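Local coordinates for F-actin-capping protein subunit alpha (Dictyostelium discoideum, PDB 4AKR), which caps the fast-growing barbed ends of actin filaments independently of calcium, blocking subunit exchange there without severing the filaments, at residues A[71-74]-A[78-81]; A[124-129]-A[133-138]. All coordinates share one frame; numbering follows the deposited sequence.

Contact 1. Residues A[71-74]-A[78-81]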
ATOM      1  N   GLU A  71      20.678  15.364  -0.235  1.00 21.91           N
ATOM      2  CA  GLU A  71      21.336  16.442   0.489  1.00 24.40           C
ATOM      3  C   GLU A  71      22.842  16.236   0.598  1.00 24.49           C
ATOM      4  O   GLU A  71      23.580  17.189   0.838  1.00 25.44           O
ATOM      5  CB  GLU A  71      20.750  16.610   1.888  1.00 26.06           C
ATOM      6  CG  GLU A  71      21.346  17.808   2.625  1.00 29.79           C
ATOM      7  CD  GLU A  71      21.107  19.123   1.899  1.00 31.71           C
ATOM      8  OE1 GLU A  71      20.121  19.221   1.133  1.00 34.10           O
ATOM      9  OE2 GLU A  71      21.900  20.066   2.100  1.00 31.49           O
ATOM     10  N   GLY A  72      23.295  15.000   0.429  1.00 23.99           N
ATOM     11  CA  GLY A  72      24.719  14.730   0.504  1.00 23.97           C
ATOM     12  C   GLY A  72      25.305  14.485  -0.875  1.00 25.83           C
ATOM     13  O   GLY A  72      26.497  14.197  -1.019  1.00 25.91           O
ATOM     14  N   GLU A  73      24.457  14.597  -1.893  1.00 24.57           N
ATOM     15  CA  GLU A  73      24.868  14.379  -3.275  1.00 25.57           C
ATOM     16  C   GLU A  73      25.787  15.496  -3.785  1.00 25.29           C
ATOM     17  O   GLU A  73      25.404  16.658  -3.814  1.00 23.45           O
ATOM     18  CB  GLU A  73      23.619  14.265  -4.161  1.00 26.41           C
ATOM     19  CG  GLU A  73      23.891  13.889  -5.606  1.00 28.32           C
ATOM     20  CD  GLU A  73      22.624  13.481  -6.349  1.00 29.74           C
ATOM     21  OE1 GLU A  73      22.012  12.467  -5.963  1.00 30.94           O
ATOM     22  OE2 GLU A  73      22.240  14.168  -7.316  1.00 29.86           O
ATOM     23  N   ILE A  74      27.005  15.135  -4.174  1.00 26.25           N
ATOM     24  CA  ILE A  74      27.971  16.104  -4.685  1.00 27.52           C
ATOM     25  C   ILE A  74      27.952  16.020  -6.205  1.00 27.83           C
ATOM     26  O   ILE A  74      28.023  17.027  -6.909  1.00 27.43           O
ATOM     27  CB  ILE A  74      29.400  15.784  -4.201  1.00 27.87           C
ATOM     28  CG1 ILE A  74      29.443  15.755  -2.673  1.00 28.08           C
ATOM     29  CG2 ILE A  74      30.365  16.826  -4.732  1.00 27.67           C
ATOM     30  CD1 ILE A  74      30.767  15.280  -2.102  1.00 27.70           C
ATOM     31  N   GLU A  78      28.350  10.653  -6.370  1.00 26.01           N
ATOM     32  CA  GLU A  78      29.211  10.942  -5.237  1.00 26.90           C
ATOM     33  C   GLU A  78      28.418  11.522  -4.085  1.00 25.24           C
ATOM     34  O   GLU A  78      27.663  12.480  -4.247  1.00 26.92           O
ATOM     35  CB  GLU A  78      30.332  11.894  -5.649  1.00 27.05           C
ATOM     36  CG  GLU A  78      31.297  11.294  -6.655  1.00 28.43           C
ATOM     37  CD  GLU A  78      32.345  12.295  -7.100  1.00 31.05           C
ATOM     38  OE1 GLU A  78      31.962  13.413  -7.508  1.00 31.65           O
ATOM     39  OE2 GLU A  78      33.549  11.969  -7.041  1.00 31.56           O
ATOM     40  N   TYR A  79      28.609  10.933  -2.913  1.00 23.32           N
ATOM     41  CA  TYR A  79      27.895  11.348  -1.722  1.00 21.23           C
ATOM     42  C   TYR A  79      28.847  11.645  -0.575  1.00 21.05           C
ATOM     43  O   TYR A  79      29.773  10.880  -0.297  1.00 21.62           O
ATOM     44  CB  TYR A  79      26.879  10.261  -1.361  1.00 17.95           C
ATOM     45  CG  TYR A  79      25.845  10.109  -2.456  1.00 16.97           C
ATOM     46  CD1 TYR A  79      26.101   9.321  -3.587  1.00 16.97           C
ATOM     47  CD2 TYR A  79      24.678  10.875  -2.443  1.00 17.19           C
ATOM     48  CE1 TYR A  79      25.226   9.316  -4.684  1.00 16.15           C
ATOM     49  CE2 TYR A  79      23.797  10.875  -3.527  1.00 17.43           C
ATOM     50  CZ  TYR A  79      24.080  10.102  -4.644  1.00 17.69           C
ATOM     51  OH  TYR A  79      23.237  10.168  -5.729  1.00 18.12           O
ATOM     52  N   LEU A  80      28.608  12.784   0.066  1.00 20.05           N
ATOM     53  CA  LEU A  80      29.412  13.259   1.177  1.00 19.76           C
ATOM     54  C   LEU A  80      28.984  12.631   2.495  1.00 20.63           C
ATOM     55  O   LEU A  80      27.793  12.467   2.773  1.00 20.85           O
ATOM     56  CB  LEU A  80      29.299  14.784   1.277  1.00 18.01           C
ATOM     57  CG  LEU A  80      30.145  15.488   2.345  1.00 19.70           C
ATOM     58  CD1 LEU A  80      31.626  15.359   2.001  1.00 18.81           C
ATOM     59  CD2 LEU A  80      29.763  16.958   2.416  1.00 16.52           C
ATOM     60  N   ASP A  81      29.974  12.273   3.300  1.00 20.47           N
ATOM     61  CA  ASP A  81      29.750  11.682   4.610  1.00 21.42           C
ATOM     62  C   ASP A  81      30.621  12.495   5.562  1.00 21.53           C
ATOM     63  O   ASP A  81      31.746  12.112   5.871  1.00 22.26           O
ATOM     64  CB  ASP A  81      30.164  10.206   4.593  1.00 22.30           C
ATOM     65  CG  ASP A  81      30.113   9.571   5.963  1.00 23.17           C
ATOM     66  OD1 ASP A  81      29.356  10.064   6.827  1.00 27.81           O
ATOM     67  OD2 ASP A  81      30.821   8.566   6.177  1.00 23.29           O
TER
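Two nearly straight backbone hydrogen bonds tie Gly72 and Ile74 to the strand 78-81. Leu80 N donates to Gly72 O over 2.8 Å, and Ile74 N donates to Glu78 O over 2.7 Å. Between them Glu73 and Tyr79 form an antiparallel non-hydrogen-bonded pair, their CA atoms 4.6 Å apart. CA-H...O contacts supplement the main bonds, with Tyr79 CA lying 3.3 Å from Gly72 O.

The polar side-chain contact belongs to this central pair. Glu73 and Tyr79 run side by side in the same direction on one face of the hairpin. With CG anti to the backbone N (chi1 -174°) and the chain extended beyond it, Glu73 carries its methylenes past Tyr79 CE2, off the plane of the ring (CB 3.5 Å from CE2), and brings OE1 to the ring's edge, near its plane. Tyr79 OH gives a hydrogen bond to Glu73 OE1, although the hydroxyl is less surely placed. The carboxylate stands almost perpendicular to the ring, and its other oxygen, OE2, makes a salt bridge to Arg49, so the acid serves two partners.

Apolar contact comes from Ile74 CD1, which reaches Leu80 CB at 3.7 Å; two branched aliphatic side chains, one forked at CB and the other at CG, pack together on a partly covered side. Antiparallel pairing across so short a connection is that of a beta hairpin, here the first two strands of a four-stranded antiparallel sheet.

Contact 2. Residues A[124-129]-A[133-138]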
ATOM      1  N   LYS A 124      23.400  10.125  19.042  1.00 16.20           N
ATOM      2  CA  LYS A 124      22.801   9.615  20.280  1.00 16.47           C
ATOM      3  C   LYS A 124      21.283   9.449  20.145  1.00 16.33           C
ATOM      4  O   LYS A 124      20.708   8.459  20.599  1.00 20.00           O
ATOM      5  CB  LYS A 124      23.103  10.560  21.451  1.00 15.03           C
ATOM      6  CG  LYS A 124      24.587  10.660  21.798  1.00 18.87           C
ATOM      7  CD  LYS A 124      24.869  11.653  22.944  1.00 17.79           C
ATOM      8  CE  LYS A 124      24.686  13.101  22.511  1.00 16.23           C
ATOM      9  NZ  LYS A 124      25.153  14.096  23.535  1.00 14.55           N
ATOM     10  N   TYR A 125      20.631  10.430  19.539  1.00 16.75           N
ATOM     11  CA  TYR A 125      19.189  10.366  19.353  1.00 17.35           C
ATOM     12  C   TYR A 125      18.842   9.137  18.518  1.00 16.94           C
ATOM     13  O   TYR A 125      17.941   8.382  18.851  1.00 17.54           O
ATOM     14  CB  TYR A 125      18.689  11.628  18.651  1.00 14.80           C
ATOM     15  CG  TYR A 125      17.196  11.634  18.399  1.00 17.20           C
ATOM     16  CD1 TYR A 125      16.288  11.643  19.458  1.00 15.66           C
ATOM     17  CD2 TYR A 125      16.691  11.603  17.096  1.00 16.51           C
ATOM     18  CE1 TYR A 125      14.911  11.616  19.222  1.00 16.72           C
ATOM     19  CE2 TYR A 125      15.318  11.577  16.849  1.00 18.66           C
ATOM     20  CZ  TYR A 125      14.435  11.581  17.917  1.00 17.28           C
ATOM     21  OH  TYR A 125      13.084  11.531  17.674  1.00 18.16           O
ATOM     22  N   CYS A 126      19.579   8.949  17.434  1.00 19.37           N
ATOM     23  CA  CYS A 126      19.386   7.830  16.521  1.00 19.45           C
ATOM     24  C   CYS A 126      19.604   6.487  17.235  1.00 19.03           C
ATOM     25  O   CYS A 126      18.820   5.547  17.068  1.00 17.33           O
ATOM     26  CB  CYS A 126      20.354   7.987  15.343  1.00 20.94           C
ATOM     27  SG  CYS A 126      20.058   6.921  13.923  1.00 27.36           S
ATOM     28  N   ASN A 127      20.661   6.402  18.040  1.00 19.19           N
ATOM     29  CA  ASN A 127      20.956   5.173  18.769  1.00 21.84           C
ATOM     30  C   ASN A 127      19.892   4.890  19.813  1.00 23.06           C
ATOM     31  O   ASN A 127      19.623   3.735  20.126  1.00 23.86           O
ATOM     32  CB  ASN A 127      22.316   5.249  19.476  1.00 21.66           C
ATOM     33  CG  ASN A 127      23.478   5.245  18.514  1.00 23.90           C
ATOM     34  OD1 ASN A 127      23.304   5.069  17.307  1.00 27.11           O
ATOM     35  ND2 ASN A 127      24.684   5.438  19.044  1.00 26.25           N
ATOM     36  N   GLU A 128      19.287   5.946  20.346  1.00 24.12           N
ATOM     37  CA  GLU A 128      18.265   5.799  21.373  1.00 24.78           C
ATOM     38  C   GLU A 128      16.881   5.395  20.865  1.00 25.29           C
ATOM     39  O   GLU A 128      16.234   4.529  21.456  1.00 25.49           O
ATOM     40  CB  GLU A 128      18.146   7.097  22.172  1.00 28.81           C
ATOM     41  CG  GLU A 128      17.023   7.105  23.204  1.00 35.10           C
ATOM     42  CD  GLU A 128      17.365   6.344  24.472  1.00 39.37           C
ATOM     43  OE1 GLU A 128      18.242   6.812  25.231  1.00 41.57           O
ATOM     44  OE2 GLU A 128      16.757   5.277  24.716  1.00 42.26           O
ATOM     45  N   TYR A 129      16.426   5.989  19.768  1.00 22.86           N
ATOM     46  CA  TYR A 129      15.084   5.675  19.281  1.00 22.01           C
ATOM     47  C   TYR A 129      14.947   4.850  18.008  1.00 20.27           C
ATOM     48  O   TYR A 129      13.846   4.429  17.659  1.00 21.89           O
ATOM     49  CB  TYR A 129      14.286   6.972  19.130  1.00 19.65           C
ATOM     50  CG  TYR A 129      14.160   7.725  20.427  1.00 20.71           C
ATOM     51  CD1 TYR A 129      15.134   8.641  20.822  1.00 20.07           C
ATOM     52  CD2 TYR A 129      13.087   7.491  21.288  1.00 22.28           C
ATOM     53  CE1 TYR A 129      15.046   9.306  22.039  1.00 20.20           C
ATOM     54  CE2 TYR A 129      12.993   8.150  22.517  1.00 22.60           C
ATOM     55  CZ  TYR A 129      13.977   9.056  22.881  1.00 22.53           C
ATOM     56  OH  TYR A 129      13.886   9.722  24.079  1.00 23.54           O
ATOM     57  N   GLY A 133      18.667   2.305  12.881  1.00 17.65           N
ATOM     58  CA  GLY A 133      18.819   3.566  12.187  1.00 16.25           C
ATOM     59  C   GLY A 133      20.235   4.006  11.880  1.00 14.68           C
ATOM     60  O   GLY A 133      21.158   3.744  12.633  1.00 15.29           O
ATOM     61  N   VAL A 134      20.390   4.670  10.744  1.00 13.42           N
ATOM     62  CA  VAL A 134      21.669   5.211  10.315  1.00 12.57           C
ATOM     63  C   VAL A 134      21.364   6.691  10.095  1.00 13.55           C
ATOM     64  O   VAL A 134      20.334   7.034   9.507  1.00 13.04           O
ATOM     65  CB  VAL A 134      22.141   4.565   9.000  1.00 12.06           C
ATOM     66  CG1 VAL A 134      23.482   5.139   8.584  1.00 11.56           C
ATOM     67  CG2 VAL A 134      22.232   3.053   9.175  1.00  9.48           C
ATOM     68  N   SER A 135      22.242   7.559  10.578  1.00 12.54           N
ATOM     69  CA  SER A 135      22.039   8.996  10.463  1.00 15.20           C
ATOM     70  C   SER A 135      23.053   9.719   9.574  1.00 16.35           C
ATOM     71  O   SER A 135      24.090   9.169   9.207  1.00 16.83           O
ATOM     72  CB  SER A 135      22.079   9.624  11.851  1.00 13.44           C
ATOM     73  OG  SER A 135      23.349   9.414  12.443  1.00 15.23           O
ATOM     74  N   ALA A 136      22.734  10.966   9.243  1.00 15.88           N
ATOM     75  CA  ALA A 136      23.593  11.804   8.422  1.00 16.49           C
ATOM     76  C   ALA A 136      23.276  13.276   8.706  1.00 18.40           C
ATOM     77  O   ALA A 136      22.119  13.695   8.640  1.00 20.29           O
ATOM     78  CB  ALA A 136      23.381  11.486   6.951  1.00 15.87           C
ATOM     79  N   VAL A 137      24.306  14.049   9.035  1.00 18.60           N
ATOM     80  CA  VAL A 137      24.150  15.466   9.329  1.00 18.60           C
ATOM     81  C   VAL A 137      25.033  16.308   8.408  1.00 19.74           C
ATOM     82  O   VAL A 137      26.260  16.179   8.402  1.00 20.47           O
ATOM     83  CB  VAL A 137      24.506  15.768  10.799  1.00 19.38           C
ATOM     84  CG1 VAL A 137      24.234  17.242  11.112  1.00 17.29           C
ATOM     85  CG2 VAL A 137      23.693  14.869  11.723  1.00 17.57           C
ATOM     86  N   TYR A 138      24.387  17.167   7.630  1.00 18.71           N
ATOM     87  CA  TYR A 138      25.063  18.028   6.672  1.00 18.12           C
ATOM     88  C   TYR A 138      24.987  19.478   7.131  1.00 19.38           C
ATOM     89  O   TYR A 138      24.150  19.831   7.953  1.00 19.46           O
ATOM     90  CB  TYR A 138      24.385  17.899   5.313  1.00 16.68           C
ATOM     91  CG  TYR A 138      24.216  16.474   4.838  1.00 17.85           C
ATOM     92  CD1 TYR A 138      25.296  15.753   4.328  1.00 17.20           C
ATOM     93  CD2 TYR A 138      22.967  15.851   4.876  1.00 18.51           C
ATOM     94  CE1 TYR A 138      25.133  14.441   3.855  1.00 18.35           C
ATOM     95  CE2 TYR A 138      22.788  14.540   4.410  1.00 16.36           C
ATOM     96  CZ  TYR A 138      23.872  13.846   3.896  1.00 17.41           C
ATOM     97  OH  TYR A 138      23.693  12.582   3.384  1.00 16.07           O
TER
HETATM   98  O   HOH W   1      24.156   6.828  14.441  1.00 34.45           O
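Cys126 meets Gly133 through its sulfur: SG lies 3.6 Å from both the carbonyl carbon and the carbonyl oxygen of Gly133. The chi1 of -167° sets SG opposite the backbone N of Cys126 and extends it from the helix toward the oncoming chain. A small, polarisable thiol suits this position because its sulfur can rest over the face of a peptide group by van der Waals contact. The same sulfur is 3.9 Å from Val134 N, so it covers the peptide that joins Gly133 to Val134.

Gly133 has no side chain, and its bare backbone is what lets the sulfur settle directly over the peptide. The backbone, rather than a side chain, therefore forms the surface on which Cys126 sits. In the fold, this is where helix 112-129 ends and the chain turns back through a short loop into strand 134-142, an outermost strand of the five-stranded antiparallel sheet of this subunit. Cys126 also packs on Ile152 of the adjacent strand, so it spans two strands from the helix.

Ser135, two residues on from Gly133, points its CB toward the helix as well, and this atom approaches Cys126 SG at 4.0 Å. Its hydroxyl takes the position between backbone N and carbonyl carbon (chi1 62°), from which OG has a weak link to a water 3.4 Å away. That water in turn donates a weak bond to Asn127 OD1, at 3.5 Å. Ser135 OG has a further weak hydrogen bond with Lys83.

Contact 1 closes before contact 2 opens along the chain, and their centres lie about 17 Å apart, yet they touch through Tyr138 at the far end of segment 133-138. Its ring packs against the hairpin, with CE1 3.4 Å from Gly72 CA and 3.5 Å from Leu80 O, while CD2 lies 3.4 Å from Glu71 CG. The hydroxyl of Tyr138 is hydrogen-bonded to Thr69, just ahead of contact 1. Strand 134-142 thus lies between the two: helix 112-129 packs on the side of Ser135 and Val137, while Tyr138 turns to the hairpin. On the helix side, Tyr125, Asn127, Glu128 and Tyr129 also reach the other protein chain of the assembly.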